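Local structure of CpuTA1 (Curtobacterium pusillum, 5K3W) at residues 202-214 with 255-269. The protein is a pyridoxal-5'-phosphate-dependent protein of the class IV aminotransferase family, with its cofactor bound in the model. Numbering follows the deposited sequence.
Sequences DGYALEGPTSNVI and ISADELRDAEALWLV. With PLP (pyridoxal-5'-phosphate), chain C.
Asn212 and Ile214 pair with Val269 and Trp267 as antiparallel neighbours in the mixed sheet of a class IV aminotransferase fold, beside the pyridoxal-5'-phosphate pocket. Four backbone hydrogen bonds join these strands, among them Val269 N to Asn212 O at 2.8 Å. On the face of Ile214, side-chain packing is close: its CG2, anti to the backbone N, reaches CE3 of Trp267 at 3.8 Å, while its CG1 meets CG1 of Val269, the two side chains crossing at about a right angle. Trp267 NE1 is hydrogen-bonded to Thr293 OG1. On the other face the side chains of Val213 and Leu268 lie side by side, pointing the same way, with CG2 of Val213 3.7 Å from CD2 of Leu268, and Val213 CG1 turns to Leu260 CD1. Leu260 also receives Ala205 CB; through it, helix 257-261 packs on the face of the strand pair that carries Val213.

Toward Gly203 and Ser256 the contact becomes looser and partly exposed, held mainly by backbone atoms: Ala257 N donates almost straight (172°) to Gly203 O, and Ala205 N binds Ile255 O at 2.7 Å. Ser256 N-caps the helix, its OG accepting from Glu259 N.

The 202-214 segment continues into the cofactor site, where Asn212 ND2 is hydrogen-bonded to Leu231 O. Glu207, extended beyond CG, brings OE1 to 3.0 Å from the pyridine N1 of the cofactor, and the same oxygen accepts from Leu231 N.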
loop_
_atom_site.group_PDB
_atom_site.type_symbol
_atom_site.label_atom_id
_atom_site.label_comp_id
_atom_site.label_asym_id
_atom_site.label_seq_id
_atom_site.Cartn_x
_atom_site.Cartn_y
_atom_site.Cartn_z
ATOM N N ASP A 202 -2.632 21.867 1.792
ATOM C CA ASP A 202 -2.659 23.228 2.311
ATOM C C ASP A 202 -1.295 23.893 2.258
ATOM O O ASP A 202 -1.123 24.970 2.841
ATOM C CB ASP A 202 -3.212 23.258 3.744
ATOM C CG ASP A 202 -2.843 22.018 4.563
ATOM O OD1 ASP A 202 -2.005 21.199 4.121
ATOM O OD2 ASP A 202 -3.396 21.864 5.669
ATOM N N GLY A 203 -0.326 23.271 1.586
ATOM C CA GLY A 203 0.921 23.924 1.244
ATOM C C GLY A 203 2.072 23.753 2.211
ATOM O O GLY A 203 2.983 24.589 2.205
ATOM N N TYR A 204 2.092 22.697 3.020
ATOM C CA TYR A 204 3.173 22.480 3.977
ATOM C C TYR A 204 4.124 21.388 3.501
ATOM O O TYR A 204 3.687 20.301 3.105
ATOM C CB TYR A 204 2.629 22.124 5.357
ATOM C CG TYR A 204 1.962 23.292 6.032
ATOM C CD1 TYR A 204 2.714 24.312 6.610
ATOM C CD2 TYR A 204 0.579 23.389 6.079
ATOM C CE1 TYR A 204 2.100 25.394 7.219
ATOM C CE2 TYR A 204 -0.042 24.456 6.696
ATOM C CZ TYR A 204 0.719 25.454 7.261
ATOM O OH TYR A 204 0.084 26.512 7.866
ATOM N N ALA A 205 5.419 21.692 3.543
ATOM C CA ALA A 205 6.438 20.685 3.298
ATOM C C ALA A 205 6.247 19.535 4.270
ATOM O O ALA A 205 6.083 19.753 5.473
ATOM C CB ALA A 205 7.835 21.294 3.451
ATOM N N LEU A 206 6.246 18.307 3.744
ATOM C CA LEU A 206 6.002 17.132 4.571
ATOM C C LEU A 206 7.248 16.273 4.728
ATOM O O LEU A 206 7.931 16.341 5.750
ATOM C CB LEU A 206 4.868 16.291 3.987
ATOM C CG LEU A 206 3.461 16.900 4.002
ATOM C CD1 LEU A 206 2.481 15.921 3.384
ATOM C CD2 LEU A 206 3.013 17.286 5.423
ATOM N N GLU A 207 7.541 15.450 3.734
ATOM C CA GLU A 207 8.627 14.477 3.800
ATOM C C GLU A 207 8.847 13.945 2.388
ATOM O O GLU A 207 8.131 14.304 1.447
ATOM C CB GLU A 207 8.310 13.337 4.777
ATOM C CG GLU A 207 7.390 12.224 4.225
ATOM C CD GLU A 207 6.859 11.284 5.327
ATOM O OE1 GLU A 207 7.617 11.005 6.287
ATOM O OE2 GLU A 207 5.680 10.836 5.247
ATOM N N GLY A 208 9.850 13.095 2.245
ATOM C CA GLY A 208 10.045 12.354 1.026
ATOM C C GLY A 208 9.328 11.025 1.107
ATOM O O GLY A 208 8.923 10.576 2.181
ATOM N N PRO A 209 9.135 10.372 -0.034
ATOM C CA PRO A 209 8.489 9.056 -0.006
ATOM C C PRO A 209 9.273 8.037 0.793
ATOM O O PRO A 209 8.702 7.018 1.202
ATOM C CB PRO A 209 8.406 8.671 -1.490
ATOM C CG PRO A 209 9.459 9.475 -2.140
ATOM C CD PRO A 209 9.524 10.772 -1.391
ATOM N N THR A 210 10.568 8.274 1.032
ATOM C CA THR A 210 11.347 7.343 1.841
ATOM C C THR A 210 12.281 8.038 2.821
ATOM O O THR A 210 13.204 7.394 3.325
ATOM C CB THR A 210 12.205 6.426 0.964
ATOM O OG1 THR A 210 13.030 7.233 0.107
ATOM C CG2 THR A 210 11.329 5.509 0.127
ATOM N N SER A 211 12.079 9.325 3.099
ATOM C CA SER A 211 13.089 10.114 3.789
ATOM C C SER A 211 12.426 11.299 4.467
ATOM O O SER A 211 11.264 11.615 4.216
ATOM C CB SER A 211 14.149 10.616 2.814
ATOM O OG SER A 211 13.529 11.508 1.905
ATOM N N ASN A 212 13.192 11.966 5.316
ATOM C CA ASN A 212 12.777 13.221 5.913
ATOM C C ASN A 212 13.626 14.360 5.373
ATOM O O ASN A 212 14.731 14.154 4.867
ATOM C CB ASN A 212 12.868 13.166 7.436
ATOM C CG ASN A 212 11.893 12.181 8.023
ATOM O OD1 ASN A 212 12.249 11.046 8.322
ATOM N ND2 ASN A 212 10.639 12.604 8.167
ATOM N N VAL A 213 13.080 15.569 5.502
ATOM C CA VAL A 213 13.626 16.782 4.911
ATOM C C VAL A 213 14.296 17.605 6.000
ATOM O O VAL A 213 13.681 17.882 7.036
ATOM C CB VAL A 213 12.517 17.600 4.229
ATOM C CG1 VAL A 213 13.108 18.770 3.473
ATOM C CG2 VAL A 213 11.727 16.715 3.321
ATOM N N ILE A 214 15.534 18.028 5.751
ATOM C CA ILE A 214 16.282 18.905 6.650
ATOM C C ILE A 214 16.489 20.248 5.961
ATOM O O ILE A 214 16.951 20.306 4.813
ATOM C CB ILE A 214 17.635 18.296 7.057
ATOM C CG1 ILE A 214 17.442 16.900 7.658
ATOM C CG2 ILE A 214 18.315 19.199 8.077
ATOM C CD1 ILE A 214 16.620 16.915 8.901
ATOM N N ILE A 255 6.593 24.020 8.057
ATOM C CA ILE A 255 7.407 24.685 7.062
ATOM C C ILE A 255 6.577 24.744 5.788
ATOM O O ILE A 255 6.363 23.722 5.125
ATOM C CB ILE A 255 8.728 23.939 6.844
ATOM C CG1 ILE A 255 9.442 23.786 8.194
ATOM C CG2 ILE A 255 9.590 24.630 5.792
ATOM C CD1 ILE A 255 10.734 22.995 8.139
ATOM N N SER A 256 6.075 25.922 5.457
ATOM C CA SER A 256 5.334 26.062 4.210
ATOM C C SER A 256 6.247 25.768 3.023
ATOM O O SER A 256 7.467 25.952 3.087
ATOM C CB SER A 256 4.757 27.472 4.087
ATOM O OG SER A 256 5.771 28.391 3.709
ATOM N N ALA A 257 5.646 25.296 1.927
ATOM C CA ALA A 257 6.418 25.097 0.702
ATOM C C ALA A 257 7.161 26.363 0.291
ATOM O O ALA A 257 8.237 26.285 -0.308
ATOM C CB ALA A 257 5.503 24.631 -0.433
ATOM N N ASP A 258 6.618 27.538 0.617
ATOM C CA ASP A 258 7.309 28.784 0.304
ATOM C C ASP A 258 8.614 28.905 1.083
ATOM O O ASP A 258 9.668 29.193 0.503
ATOM C CB ASP A 258 6.399 29.972 0.589
ATOM C CG ASP A 258 6.553 31.070 -0.441
ATOM O OD1 ASP A 258 7.065 30.768 -1.543
ATOM O OD2 ASP A 258 6.162 32.228 -0.158
ATOM N N GLU A 259 8.561 28.697 2.403
ATOM C CA GLU A 259 9.781 28.726 3.201
ATOM C C GLU A 259 10.814 27.740 2.666
ATOM O O GLU A 259 12.016 28.027 2.654
ATOM C CB GLU A 259 9.458 28.429 4.666
ATOM C CG GLU A 259 10.692 28.419 5.556
ATOM C CD GLU A 259 10.375 28.205 7.032
ATOM O OE1 GLU A 259 11.260 27.706 7.762
ATOM O OE2 GLU A 259 9.247 28.533 7.462
ATOM N N LEU A 260 10.360 26.580 2.198
ATOM C CA LEU A 260 11.273 25.570 1.664
ATOM C C LEU A 260 12.105 26.106 0.494
ATOM O O LEU A 260 13.295 25.789 0.371
ATOM C CB LEU A 260 10.452 24.357 1.244
ATOM C CG LEU A 260 11.051 23.005 0.922
ATOM C CD1 LEU A 260 11.515 22.345 2.196
ATOM C CD2 LEU A 260 9.970 22.175 0.218
ATOM N N ARG A 261 11.488 26.907 -0.387
ATOM C CA ARG A 261 12.208 27.493 -1.516
ATOM C C ARG A 261 13.291 28.456 -1.064
ATOM O O ARG A 261 14.331 28.566 -1.721
ATOM C CB ARG A 261 11.248 28.247 -2.434
ATOM C CG ARG A 261 9.950 27.550 -2.684
ATOM C CD ARG A 261 10.029 26.697 -3.925
ATOM N NE ARG A 261 8.801 25.937 -4.135
ATOM C CZ ARG A 261 8.684 24.944 -5.010
ATOM N NH1 ARG A 261 9.727 24.590 -5.750
ATOM N NH2 ARG A 261 7.529 24.300 -5.136
ATOM N N ASP A 262 13.048 29.195 0.016
ATOM C CA ASP A 262 13.968 30.220 0.492
ATOM C C ASP A 262 15.068 29.667 1.381
ATOM O O ASP A 262 15.826 30.451 1.956
ATOM C CB ASP A 262 13.208 31.307 1.255
ATOM C CG ASP A 262 12.106 31.945 0.422
ATOM O OD1 ASP A 262 12.280 32.085 -0.813
ATOM O OD2 ASP A 262 11.065 32.309 1.009
ATOM N N ALA A 263 15.172 28.349 1.509
ATOM C CA ALA A 263 16.167 27.763 2.392
ATOM C C ALA A 263 17.572 27.937 1.823
ATOM O O ALA A 263 17.767 28.049 0.610
ATOM C CB ALA A 263 15.873 26.282 2.610
ATOM N N GLU A 264 18.561 27.959 2.715
ATOM C CA GLU A 264 19.938 28.084 2.253
ATOM C C GLU A 264 20.494 26.751 1.780
ATOM O O GLU A 264 21.267 26.708 0.819
ATOM C CB GLU A 264 20.819 28.659 3.358
ATOM C CG GLU A 264 20.766 30.165 3.429
ATOM C CD GLU A 264 20.828 30.678 4.844
ATOM O OE1 GLU A 264 21.594 30.107 5.656
ATOM O OE2 GLU A 264 20.091 31.647 5.144
ATOM N N ALA A 265 20.136 25.658 2.451
ATOM C CA ALA A 265 20.529 24.326 2.009
ATOM C C ALA A 265 19.446 23.348 2.431
ATOM O O ALA A 265 18.671 23.619 3.352
ATOM C CB ALA A 265 21.892 23.905 2.574
ATOM N N LEU A 266 19.396 22.208 1.735
ATOM C CA LEU A 266 18.415 21.162 1.992
ATOM C C LEU A 266 19.078 19.796 1.925
ATOM O O LEU A 266 19.973 19.566 1.106
ATOM C CB LEU A 266 17.271 21.189 0.977
ATOM C CG LEU A 266 16.475 22.476 0.849
ATOM C CD1 LEU A 266 15.573 22.371 -0.357
ATOM C CD2 LEU A 266 15.654 22.707 2.102
ATOM N N TRP A 267 18.596 18.880 2.773
ATOM C CA TRP A 267 18.958 17.469 2.708
ATOM C C TRP A 267 17.710 16.604 2.811
ATOM O O TRP A 267 16.745 16.955 3.496
ATOM C CB TRP A 267 19.924 17.042 3.837
ATOM C CG TRP A 267 21.218 17.780 3.888
ATOM C CD1 TRP A 267 22.424 17.359 3.404
ATOM C CD2 TRP A 267 21.448 19.065 4.479
ATOM N NE1 TRP A 267 23.388 18.299 3.661
ATOM C CE2 TRP A 267 22.816 19.356 4.323
ATOM C CE3 TRP A 267 20.631 19.989 5.141
ATOM C CZ2 TRP A 267 23.387 20.546 4.787
ATOM C CZ3 TRP A 267 21.195 21.161 5.611
ATOM C CH2 TRP A 267 22.560 21.433 5.427
ATOM N N LEU A 268 17.746 15.464 2.126
ATOM C CA LEU A 268 16.888 14.324 2.426
ATOM C C LEU A 268 17.699 13.314 3.228
ATOM O O LEU A 268 18.815 12.958 2.832
ATOM C CB LEU A 268 16.372 13.666 1.147
ATOM C CG LEU A 268 15.394 14.472 0.306
ATOM C CD1 LEU A 268 14.751 13.571 -0.725
ATOM C CD2 LEU A 268 14.354 15.134 1.192
ATOM N N VAL A 269 17.150 12.844 4.341
ATOM C CA VAL A 269 17.869 11.909 5.206
ATOM C C VAL A 269 17.017 10.666 5.442
ATOM O O VAL A 269 15.788 10.746 5.540
ATOM C CB VAL A 269 18.270 12.574 6.543
ATOM C CG1 VAL A 269 19.102 13.814 6.281
ATOM C CG2 VAL A 269 17.025 12.914 7.385
HETATM N N1 PLP C . 9.698 9.001 5.477
HETATM C C2 PLP C . 9.278 7.784 5.026
HETATM C C2A PLP C . 7.947 7.644 4.312
HETATM C C3 PLP C . 10.071 6.672 5.240
HETATM O O3 PLP C . 9.599 5.436 4.774
HETATM C C4 PLP C . 11.266 6.798 5.906
HETATM C C4A PLP C . 12.191 5.635 6.148
HETATM C C5 PLP C . 11.690 8.012 6.351
HETATM C C6 PLP C . 10.887 9.120 6.136
HETATM C C5A PLP C . 13.032 8.137 7.065
HETATM O O4P PLP C . 13.115 7.324 8.221
HETATM P P PLP C . 14.518 6.743 8.707
HETATM O O1P PLP C . 15.545 7.848 8.811
HETATM O O2P PLP C . 15.019 5.670 7.770
HETATM O O3P PLP C . 14.361 6.146 10.082
HETATM O O HOH W 1 5.645 21.166 7.424
#